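Local coordinates for protein CrmK (Actinoalloteichus sp. WH1-2216-6, PDB 5I1W) that binds FAD covalently and probably catalyses an oxygen-dependent oxidation, as a flavoprotein oxidoreductase of the berberine bridge enzyme type, at residues A[35-40]-A[77-82]; A[17-22]-A[58-63]. All coordinates share one frame; numbering follows the deposited sequence.

Both contacts reach one small mixed sheet, whose strands 33-36, 57-60 and 77-80 belong to the FAD-binding region; their centres are about 10 Å apart. Contact 1 pairs 35-40 with 77-82 in the middle of the sheet; contact 2 brings 17-22 against 58-63, whose strand 57-60 lies next to strand 77-80. A salt bridge joins them, Asp80 OD2 to Arg60 NH1 at 2.9 Å, and Val79 O lies 2.9 Å from Arg60 N, probably a backbone hydrogen bond. The cofactor meets both: Val59, Ser61, Gly62 and Gly63 of contact 2 hold the adenosine and diphosphate, and the side chain of Leu81 in contact 1 comes within about 3 Å of FAD. His64, which bonds covalently to FAD, follows 58-63 directly.

Contact 1. Residues A[35-40]-A[77-82]; sequences RLPYST and VIVDLS
Arg35 and Val79 pair as a parallel bridge, with Arg35 N giving a hydrogen bond to Ile78 O (2.9 Å) and Arg35 O taking one from Asp80 N (3.0 Å). Past this bridge the chains part, and water 1 spans them by donating to both Pro37 O and Asp80 O. The Pro37 ring packs against the 77-82 segment beside the water. Its CG touches Leu81 CD2 at 3.6 Å, while CD lies 3.9 Å from Val79 CG1, the methyl set anti to its own backbone N (chi1 175°). Leu36 and Asp80 run side by side in the same direction, Leu36 CG resting 4.1 Å from Asp80 CB. The Asp80 carboxylate then divides its work: OD1 closes an Asx turn, its anti lone pair accepting from Ser82 N at 3.0 Å, and OD2 forms a salt bridge with Arg60. Arg35 carries its charge away from the pair to Glu49 on helix 40-52. That helix covers the Arg35-Val79 face through Ala46 and meets Pro37 through Val43. Strands 7-9 and 57-60 flank the pair within the sheet, and Leu81 packs on Val59, a residue of the FAD-binding site, on strand 57-60.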
ATOM      1  N   ARG A  35     -24.198  -1.803   4.081  1.00 19.58           N
ATOM      2  CA  ARG A  35     -24.187  -2.007   5.530  1.00 21.57           C
ATOM      3  C   ARG A  35     -22.745  -2.292   5.971  1.00 20.90           C
ATOM      4  O   ARG A  35     -22.107  -3.185   5.453  1.00 19.63           O
ATOM      5  CB  ARG A  35     -25.105  -3.140   5.869  1.00 21.87           C
ATOM      6  CG  ARG A  35     -25.091  -3.586   7.297  1.00 26.52           C
ATOM      7  CD  ARG A  35     -25.693  -2.570   8.263  1.00 28.17           C
ATOM      8  NE  ARG A  35     -26.976  -2.032   7.824  1.00 32.91           N
ATOM      9  CZ  ARG A  35     -28.154  -2.552   8.126  1.00 34.23           C
ATOM     10  NH1 ARG A  35     -28.248  -3.649   8.881  1.00 35.92           N
ATOM     11  NH2 ARG A  35     -29.234  -1.961   7.683  1.00 33.65           N
ATOM     12  N   LEU A  36     -22.212  -1.514   6.908  1.00 23.83           N
ATOM     13  CA  LEU A  36     -20.868  -1.794   7.450  1.00 25.71           C
ATOM     14  C   LEU A  36     -20.940  -2.295   8.884  1.00 21.99           C
ATOM     15  O   LEU A  36     -21.059  -1.474   9.772  1.00 22.13           O
ATOM     16  CB  LEU A  36     -20.014  -0.535   7.440  1.00 28.68           C
ATOM     17  CG  LEU A  36     -19.355  -0.270   6.092  1.00 35.53           C
ATOM     18  CD1 LEU A  36     -20.398   0.270   5.129  1.00 38.50           C
ATOM     19  CD2 LEU A  36     -18.227   0.724   6.262  1.00 39.87           C
ATOM     20  N   PRO A  37     -20.830  -3.613   9.117  1.00 20.63           N
ATOM     21  CA  PRO A  37     -20.967  -4.116  10.489  1.00 20.32           C
ATOM     22  C   PRO A  37     -19.624  -4.203  11.245  1.00 21.91           C
ATOM     23  O   PRO A  37     -18.526  -4.160  10.635  1.00 17.60           O
ATOM     24  CB  PRO A  37     -21.582  -5.471  10.269  1.00 20.23           C
ATOM     25  CG  PRO A  37     -20.893  -5.933   9.010  1.00 20.29           C
ATOM     26  CD  PRO A  37     -20.735  -4.721   8.163  1.00 21.38           C
ATOM     27  N   TYR A  38     -19.741  -4.269  12.572  1.00 21.74           N
ATOM     28  CA  TYR A  38     -18.601  -4.291  13.496  1.00 25.13           C
ATOM     29  C   TYR A  38     -18.458  -5.600  14.228  1.00 26.40           C
ATOM     30  O   TYR A  38     -17.427  -5.851  14.771  1.00 27.44           O
ATOM     31  CB  TYR A  38     -18.700  -3.162  14.509  1.00 26.18           C
ATOM     32  CG  TYR A  38     -18.638  -1.838  13.827  1.00 28.47           C
ATOM     33  CD1 TYR A  38     -17.427  -1.355  13.339  1.00 32.48           C
ATOM     34  CD2 TYR A  38     -19.781  -1.088  13.613  1.00 29.73           C
ATOM     35  CE1 TYR A  38     -17.346  -0.144  12.679  1.00 32.79           C
ATOM     36  CE2 TYR A  38     -19.724   0.128  12.960  1.00 32.79           C
ATOM     37  CZ  TYR A  38     -18.500   0.595  12.488  1.00 34.89           C
ATOM     38  OH  TYR A  38     -18.433   1.790  11.815  1.00 35.21           O
ATOM     39  N   SER A  39     -19.482  -6.455  14.203  1.00 26.65           N
ATOM     40  CA  SER A  39     -19.439  -7.688  14.920  1.00 25.46           C
ATOM     41  C   SER A  39     -20.257  -8.720  14.184  1.00 26.38           C
ATOM     42  O   SER A  39     -21.093  -8.392  13.332  1.00 23.16           O
ATOM     43  CB  SER A  39     -20.040  -7.467  16.295  1.00 26.63           C
ATOM     44  OG  SER A  39     -21.430  -7.197  16.200  1.00 24.38           O
ATOM     45  N   THR A  40     -20.050  -9.975  14.544  1.00 25.09           N
ATOM     46  CA  THR A  40     -20.802 -11.064  13.956  1.00 26.51           C
ATOM     47  C   THR A  40     -22.335 -10.903  14.085  1.00 26.45           C
ATOM     48  O   THR A  40     -23.044 -11.193  13.142  1.00 23.04           O
ATOM     49  CB  THR A  40     -20.354 -12.396  14.565  1.00 27.56           C
ATOM     50  OG1 THR A  40     -18.980 -12.616  14.241  1.00 29.16           O
ATOM     51  CG2 THR A  40     -21.182 -13.551  14.017  1.00 27.63           C
ATOM     52  N   VAL A  77     -28.507  -5.116  -1.442  1.00 22.94           N
ATOM     53  CA  VAL A  77     -27.765  -4.831  -0.243  1.00 21.27           C
ATOM     54  C   VAL A  77     -26.378  -5.366  -0.342  1.00 18.90           C
ATOM     55  O   VAL A  77     -26.189  -6.514  -0.676  1.00 19.40           O
ATOM     56  CB  VAL A  77     -28.395  -5.479   0.996  1.00 21.31           C
ATOM     57  CG1 VAL A  77     -27.583  -5.102   2.253  1.00 21.23           C
ATOM     58  CG2 VAL A  77     -29.808  -5.025   1.106  1.00 21.59           C
ATOM     59  N   ILE A  78     -25.408  -4.532  -0.011  1.00 18.84           N
ATOM     60  CA  ILE A  78     -24.025  -4.947   0.072  1.00 18.10           C
ATOM     61  C   ILE A  78     -23.480  -4.784   1.454  1.00 18.22           C
ATOM     62  O   ILE A  78     -23.479  -3.693   1.994  1.00 17.61           O
ATOM     63  CB  ILE A  78     -23.153  -4.162  -0.877  1.00 18.34           C
ATOM     64  CG1 ILE A  78     -23.489  -4.566  -2.296  1.00 18.33           C
ATOM     65  CG2 ILE A  78     -21.707  -4.490  -0.563  1.00 17.96           C
ATOM     66  CD1 ILE A  78     -22.847  -3.716  -3.396  1.00 19.57           C
ATOM     67  N   VAL A  79     -23.044  -5.895   2.036  1.00 20.61           N
ATOM     68  CA  VAL A  79     -22.447  -5.906   3.363  1.00 22.87           C
ATOM     69  C   VAL A  79     -20.928  -5.808   3.173  1.00 24.29           C
ATOM     70  O   VAL A  79     -20.296  -6.714   2.650  1.00 22.31           O
ATOM     71  CB  VAL A  79     -22.812  -7.185   4.148  1.00 23.99           C
ATOM     72  CG1 VAL A  79     -22.088  -7.249   5.463  1.00 22.34           C
ATOM     73  CG2 VAL A  79     -24.303  -7.280   4.386  1.00 26.01           C
ATOM     74  N   ASP A  80     -20.357  -4.679   3.580  1.00 26.73           N
ATOM     75  CA  ASP A  80     -18.926  -4.416   3.452  1.00 28.07           C
ATOM     76  C   ASP A  80     -18.280  -4.704   4.799  1.00 26.21           C
ATOM     77  O   ASP A  80     -18.665  -4.129   5.813  1.00 25.30           O
ATOM     78  CB  ASP A  80     -18.722  -2.963   3.043  1.00 32.44           C
ATOM     79  CG  ASP A  80     -17.330  -2.679   2.518  1.00 40.35           C
ATOM     80  OD1 ASP A  80     -16.327  -3.170   3.110  1.00 41.72           O
ATOM     81  OD2 ASP A  80     -17.250  -1.928   1.495  1.00 47.17           O
ATOM     82  N   LEU A  81     -17.334  -5.645   4.806  1.00 24.37           N
ATOM     83  CA  LEU A  81     -16.684  -6.103   6.022  1.00 24.89           C
ATOM     84  C   LEU A  81     -15.355  -5.383   6.299  1.00 25.70           C
ATOM     85  O   LEU A  81     -14.588  -5.794   7.154  1.00 22.25           O
ATOM     86  CB  LEU A  81     -16.461  -7.599   5.969  1.00 24.91           C
ATOM     87  CG  LEU A  81     -17.779  -8.374   5.867  1.00 28.76           C
ATOM     88  CD1 LEU A  81     -17.493  -9.870   5.828  1.00 30.09           C
ATOM     89  CD2 LEU A  81     -18.712  -8.081   7.025  1.00 29.24           C
ATOM     90  N   SER A  82     -15.095  -4.283   5.615  1.00 28.74           N
ATOM     91  CA  SER A  82     -13.797  -3.603   5.760  1.00 31.83           C
ATOM     92  C   SER A  82     -13.555  -3.100   7.153  1.00 29.56           C
ATOM     93  O   SER A  82     -12.441  -2.877   7.518  1.00 31.37           O
ATOM     94  CB  SER A  82     -13.666  -2.441   4.759  1.00 33.01           C
ATOM     95  OG  SER A  82     -14.629  -1.442   5.054  1.00 37.17           O
TER
HETATM   96  O   HOH W   1     -17.490  -3.778   8.328  1.00 26.80           O

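Contact 2. Residues A[17-22]-A[58-63]; sequences DLLARA and TVRSGG. With FAD (flavin-adenine dinucleotide), chain E.
Arg60 reaches out from its strand to Leu19 O of helix 16-19. The oxygen sits at the guanidinium edge, near its plane, and both terminal nitrogens converge on it: NH2 at 2.6 Å and NH1 at 2.7 Å. Both bonds are weak and strongly bent, because one acceptor is shared as a fork. The chain leaves the backbone with CG anti to N (chi1 -174°), stays extended through chi2, and turns at chi3 (-89°), which brings the guanidinium round to the carbonyl. Asp80 pairs with NH1. Nearby, Ala22 CB packs 3.3 Å from Gly63 O. A side chain on Gly63 would strike that methyl, and the backbone angles of Gly63 also suit a residue without one. Within 17-22, Arg21 folds back to give a bond from NH1 to Asp17 O, in its guanidinium plane. The adenine lies across the strand from Leu19, and the FAD phosphate oxygen O2A sits 3.3 Å from Arg60 CG. Ser61 OG, anti to its own carbonyl carbon, donates to adenine N7A at 2.7 Å, Val59 CG1 packs on the adenine, and Val59 O accepts from ribose O2B. Ser61 N and Gly63 N both grip O2A, while Gly62 N binds O2P. Replacing Arg60 with a leucine would probably leave Asp80 without its cationic mate and Leu19 O without its two donors. The contact thus joins a main-chain carbonyl of helix 16-19 and a buried carboxylate through one cation, next in the chain to the backbone amides of Ser61, Gly62 and Gly63, which hold the diphosphate.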
ATOM      1  N   ASP A  17     -20.869   6.791  -3.053  1.00 26.48           N
ATOM      2  CA  ASP A  17     -20.142   6.690  -4.327  1.00 29.76           C
ATOM      3  C   ASP A  17     -18.755   6.079  -4.158  1.00 29.48           C
ATOM      4  O   ASP A  17     -18.254   5.364  -5.029  1.00 30.78           O
ATOM      5  CB  ASP A  17     -20.069   8.057  -5.043  1.00 36.37           C
ATOM      6  CG  ASP A  17     -21.483   8.590  -5.475  1.00 45.61           C
ATOM      7  OD1 ASP A  17     -22.473   7.806  -5.510  1.00 52.70           O
ATOM      8  OD2 ASP A  17     -21.618   9.799  -5.771  1.00 54.01           O
ATOM      9  N   LEU A  18     -18.145   6.266  -3.015  1.00 29.33           N
ATOM     10  CA  LEU A  18     -16.846   5.590  -2.806  1.00 30.17           C
ATOM     11  C   LEU A  18     -17.012   4.068  -2.592  1.00 27.81           C
ATOM     12  O   LEU A  18     -16.314   3.251  -3.190  1.00 25.11           O
ATOM     13  CB  LEU A  18     -16.140   6.194  -1.615  1.00 32.89           C
ATOM     14  CG  LEU A  18     -14.917   5.331  -1.252  1.00 36.94           C
ATOM     15  CD1 LEU A  18     -13.803   5.485  -2.283  1.00 33.42           C
ATOM     16  CD2 LEU A  18     -14.457   5.633   0.171  1.00 38.86           C
ATOM     17  N   LEU A  19     -17.941   3.696  -1.716  1.00 26.31           N
ATOM     18  CA  LEU A  19     -18.258   2.279  -1.497  1.00 24.22           C
ATOM     19  C   LEU A  19     -18.747   1.512  -2.733  1.00 23.03           C
ATOM     20  O   LEU A  19     -18.526   0.301  -2.870  1.00 21.19           O
ATOM     21  CB  LEU A  19     -19.285   2.165  -0.399  1.00 24.95           C
ATOM     22  CG  LEU A  19     -18.729   2.573   0.942  1.00 24.50           C
ATOM     23  CD1 LEU A  19     -19.795   2.467   2.002  1.00 26.29           C
ATOM     24  CD2 LEU A  19     -17.550   1.698   1.301  1.00 27.42           C
ATOM     25  N   ALA A  20     -19.382   2.222  -3.651  1.00 22.81           N
ATOM     26  CA  ALA A  20     -19.781   1.666  -4.893  1.00 22.82           C
ATOM     27  C   ALA A  20     -18.591   1.246  -5.785  1.00 25.47           C
ATOM     28  O   ALA A  20     -18.759   0.494  -6.746  1.00 24.69           O
ATOM     29  CB  ALA A  20     -20.642   2.676  -5.621  1.00 25.34           C
ATOM     30  N   ARG A  21     -17.397   1.718  -5.478  1.00 28.05           N
ATOM     31  CA  ARG A  21     -16.244   1.501  -6.333  1.00 32.56           C
ATOM     32  C   ARG A  21     -15.240   0.613  -5.613  1.00 37.13           C
ATOM     33  O   ARG A  21     -14.988   0.818  -4.425  1.00 47.51           O
ATOM     34  CB  ARG A  21     -15.613   2.864  -6.640  1.00 36.49           C
ATOM     35  CG  ARG A  21     -16.385   3.590  -7.718  1.00 36.94           C
ATOM     36  CD  ARG A  21     -16.200   5.106  -7.730  1.00 38.84           C
ATOM     37  NE  ARG A  21     -16.933   5.595  -8.886  1.00 37.99           N
ATOM     38  CZ  ARG A  21     -18.249   5.801  -8.926  1.00 37.49           C
ATOM     39  NH1 ARG A  21     -19.018   5.661  -7.844  1.00 34.93           N
ATOM     40  NH2 ARG A  21     -18.805   6.170 -10.066  1.00 37.05           N
ATOM     41  N   ALA A  22     -14.709  -0.397  -6.299  1.00 35.05           N
ATOM     42  CA  ALA A  22     -13.630  -1.206  -5.735  1.00 37.20           C
ATOM     43  C   ALA A  22     -12.506  -1.356  -6.771  1.00 36.64           C
ATOM     44  O   ALA A  22     -12.293  -0.468  -7.599  1.00 36.51           O
ATOM     45  CB  ALA A  22     -14.162  -2.565  -5.263  1.00 36.73           C
ATOM     46  N   THR A  58     -25.103  -9.361  -1.196  1.00 21.59           N
ATOM     47  CA  THR A  58     -23.751  -9.844  -1.427  1.00 22.17           C
ATOM     48  C   THR A  58     -22.821  -9.209  -0.435  1.00 19.86           C
ATOM     49  O   THR A  58     -23.117  -8.190   0.143  1.00 19.39           O
ATOM     50  CB  THR A  58     -23.157  -9.483  -2.835  1.00 23.54           C
ATOM     51  OG1 THR A  58     -23.052  -8.039  -2.966  1.00 25.40           O
ATOM     52  CG2 THR A  58     -23.961 -10.059  -3.940  1.00 23.88           C
ATOM     53  N   VAL A  59     -21.642  -9.784  -0.328  1.00 20.79           N
ATOM     54  CA  VAL A  59     -20.625  -9.387   0.626  1.00 21.30           C
ATOM     55  C   VAL A  59     -19.377  -8.946  -0.048  1.00 20.14           C
ATOM     56  O   VAL A  59     -18.939  -9.555  -1.026  1.00 20.67           O
ATOM     57  CB  VAL A  59     -20.160 -10.561   1.506  1.00 20.87           C
ATOM     58  CG1 VAL A  59     -19.471 -10.023   2.731  1.00 22.13           C
ATOM     59  CG2 VAL A  59     -21.316 -11.374   1.914  1.00 24.37           C
ATOM     60  N   ARG A  60     -18.760  -7.942   0.534  1.00 20.78           N
ATOM     61  CA  ARG A  60     -17.488  -7.485   0.048  1.00 24.90           C
ATOM     62  C   ARG A  60     -16.498  -7.473   1.185  1.00 23.48           C
ATOM     63  O   ARG A  60     -16.814  -7.025   2.267  1.00 26.19           O
ATOM     64  CB  ARG A  60     -17.623  -6.084  -0.519  1.00 28.84           C
ATOM     65  CG  ARG A  60     -16.346  -5.625  -1.174  1.00 34.35           C
ATOM     66  CD  ARG A  60     -16.311  -4.137  -1.174  1.00 36.63           C
ATOM     67  NE  ARG A  60     -16.949  -3.648  -2.378  1.00 38.25           N
ATOM     68  CZ  ARG A  60     -17.702  -2.548  -2.417  1.00 41.64           C
ATOM     69  NH1 ARG A  60     -17.959  -1.850  -1.277  1.00 35.42           N
ATOM     70  NH2 ARG A  60     -18.212  -2.157  -3.611  1.00 40.58           N
ATOM     71  N   SER A  61     -15.316  -7.997   0.950  1.00 22.16           N
ATOM     72  CA  SER A  61     -14.244  -7.887   1.913  1.00 24.08           C
ATOM     73  C   SER A  61     -13.198  -6.932   1.393  1.00 23.43           C
ATOM     74  O   SER A  61     -13.182  -5.766   1.747  1.00 26.52           O
ATOM     75  CB  SER A  61     -13.655  -9.267   2.254  1.00 23.91           C
ATOM     76  OG  SER A  61     -14.586  -9.946   3.071  1.00 24.31           O
ATOM     77  N   GLY A  62     -12.361  -7.396   0.494  1.00 23.58           N
ATOM     78  CA  GLY A  62     -11.326  -6.505  -0.057  1.00 22.70           C
ATOM     79  C   GLY A  62     -11.691  -5.799  -1.343  1.00 21.11           C
ATOM     80  O   GLY A  62     -10.944  -5.000  -1.807  1.00 18.22           O
ATOM     81  N   GLY A  63     -12.787  -6.148  -1.984  1.00 21.76           N
ATOM     82  CA  GLY A  63     -13.104  -5.484  -3.247  1.00 21.52           C
ATOM     83  C   GLY A  63     -12.273  -5.942  -4.454  1.00 23.55           C
ATOM     84  O   GLY A  63     -12.359  -5.316  -5.498  1.00 24.82           O
TER
HETATM   85  PA  FAD E 601     -14.226  -9.266  -2.910  1.00 20.05           P
HETATM   86  O1A FAD E 601     -14.395  -8.662  -4.283  1.00 17.66           O
HETATM   87  O2A FAD E 601     -14.755  -8.405  -1.805  1.00 16.88           O
HETATM   88  O5B FAD E 601     -14.905 -10.691  -2.915  1.00 21.29           O
HETATM   89  C5B FAD E 601     -14.616 -11.759  -3.832  1.00 21.69           C
HETATM   90  C4B FAD E 601     -15.772 -12.754  -3.795  1.00 20.80           C
HETATM   91  O4B FAD E 601     -15.812 -13.347  -2.458  1.00 23.37           O
HETATM   92  C3B FAD E 601     -17.112 -12.067  -4.015  1.00 19.92           C
HETATM   93  O3B FAD E 601     -18.012 -12.953  -4.633  1.00 19.89           O
HETATM   94  C2B FAD E 601     -17.587 -11.812  -2.584  1.00 21.92           C
HETATM   95  O2B FAD E 601     -18.981 -11.763  -2.454  1.00 21.93           O
HETATM   96  C1B FAD E 601     -17.012 -12.975  -1.825  1.00 20.61           C
HETATM   97  N9A FAD E 601     -16.664 -12.580  -0.464  1.00 21.38           N
HETATM   98  C8A FAD E 601     -15.843 -11.603  -0.040  1.00 19.69           C
HETATM   99  N7A FAD E 601     -15.909 -11.561   1.304  1.00 18.46           N
HETATM  100  C5A FAD E 601     -16.695 -12.565   1.721  1.00 17.92           C
HETATM  101  C6A FAD E 601     -17.122 -13.126   3.015  1.00 17.68           C
HETATM  102  N6A FAD E 601     -16.670 -12.558   4.111  1.00 17.19           N
HETATM  103  N1A FAD E 601     -17.950 -14.170   3.055  1.00 18.13           N
HETATM  104  C2A FAD E 601     -18.397 -14.693   1.905  1.00 18.96           C
HETATM  105  N3A FAD E 601     -18.035 -14.232   0.699  1.00 18.76           N
HETATM  106  C4A FAD E 601     -17.201 -13.212   0.579  1.00 18.58           C
HETATM  107  N1  FAD E 601      -5.186 -14.523  -5.557  1.00 28.30           N
HETATM  108  C2  FAD E 601      -4.243 -15.428  -5.167  1.00 30.35           C
HETATM  109  O2  FAD E 601      -4.601 -16.566  -4.817  1.00 26.75           O
HETATM  110  N3  FAD E 601      -2.934 -15.124  -5.155  1.00 30.33           N
HETATM  111  C4  FAD E 601      -2.495 -13.911  -5.507  1.00 28.38           C
HETATM  112  O4  FAD E 601      -1.282 -13.632  -5.468  1.00 34.63           O
HETATM  113  C4X FAD E 601      -3.441 -12.887  -5.932  1.00 28.18           C
HETATM  114  N5  FAD E 601      -3.059 -11.637  -6.324  1.00 30.02           N
HETATM  115  C5X FAD E 601      -3.998 -10.676  -6.502  1.00 26.72           C
HETATM  116  C6  FAD E 601      -3.619  -9.344  -6.685  1.00 26.28           C
HETATM  117  C7  FAD E 601      -4.537  -8.305  -6.869  1.00 26.20           C
HETATM  118  C7M FAD E 601      -4.076  -6.832  -7.074  1.00 25.07           C
HETATM  119  C8  FAD E 601      -5.971  -8.711  -6.865  1.00 22.70           C
HETATM  120  C8M FAD E 601      -7.015  -7.674  -7.086  1.00 21.71           C
HETATM  121  C9  FAD E 601      -6.371 -10.026  -6.717  1.00 22.34           C
HETATM  122  C9A FAD E 601      -5.436 -11.034  -6.542  1.00 24.62           C
HETATM  123  N10 FAD E 601      -5.799 -12.372  -6.340  1.00 22.81           N
HETATM  124  C10 FAD E 601      -4.846 -13.286  -5.940  1.00 25.29           C
HETATM  125  C1' FAD E 601      -7.145 -12.858  -6.563  1.00 21.43           C
HETATM  126  C2' FAD E 601      -7.896 -12.778  -5.236  1.00 19.81           C
HETATM  127  O2' FAD E 601      -7.540 -13.903  -4.424  1.00 19.62           O
HETATM  128  C3' FAD E 601      -9.393 -12.703  -5.482  1.00 19.98           C
HETATM  129  O3' FAD E 601      -9.638 -11.482  -6.183  1.00 20.67           O
HETATM  130  C4' FAD E 601     -10.230 -12.748  -4.195  1.00 21.29           C
HETATM  131  O4' FAD E 601     -11.497 -13.342  -4.543  1.00 23.25           O
HETATM  132  C5' FAD E 601     -10.397 -11.349  -3.599  1.00 20.54           C
HETATM  133  O5' FAD E 601     -10.971 -11.445  -2.286  1.00 20.38           O
HETATM  134  P   FAD E 601     -11.630 -10.097  -1.760  1.00 21.31           P
HETATM  135  O1P FAD E 601     -10.648  -9.015  -1.920  1.00 19.51           O
HETATM  136  O2P FAD E 601     -12.299 -10.327  -0.437  1.00 22.63           O
HETATM  137  O3P FAD E 601     -12.656  -9.561  -2.875  1.00 19.91           O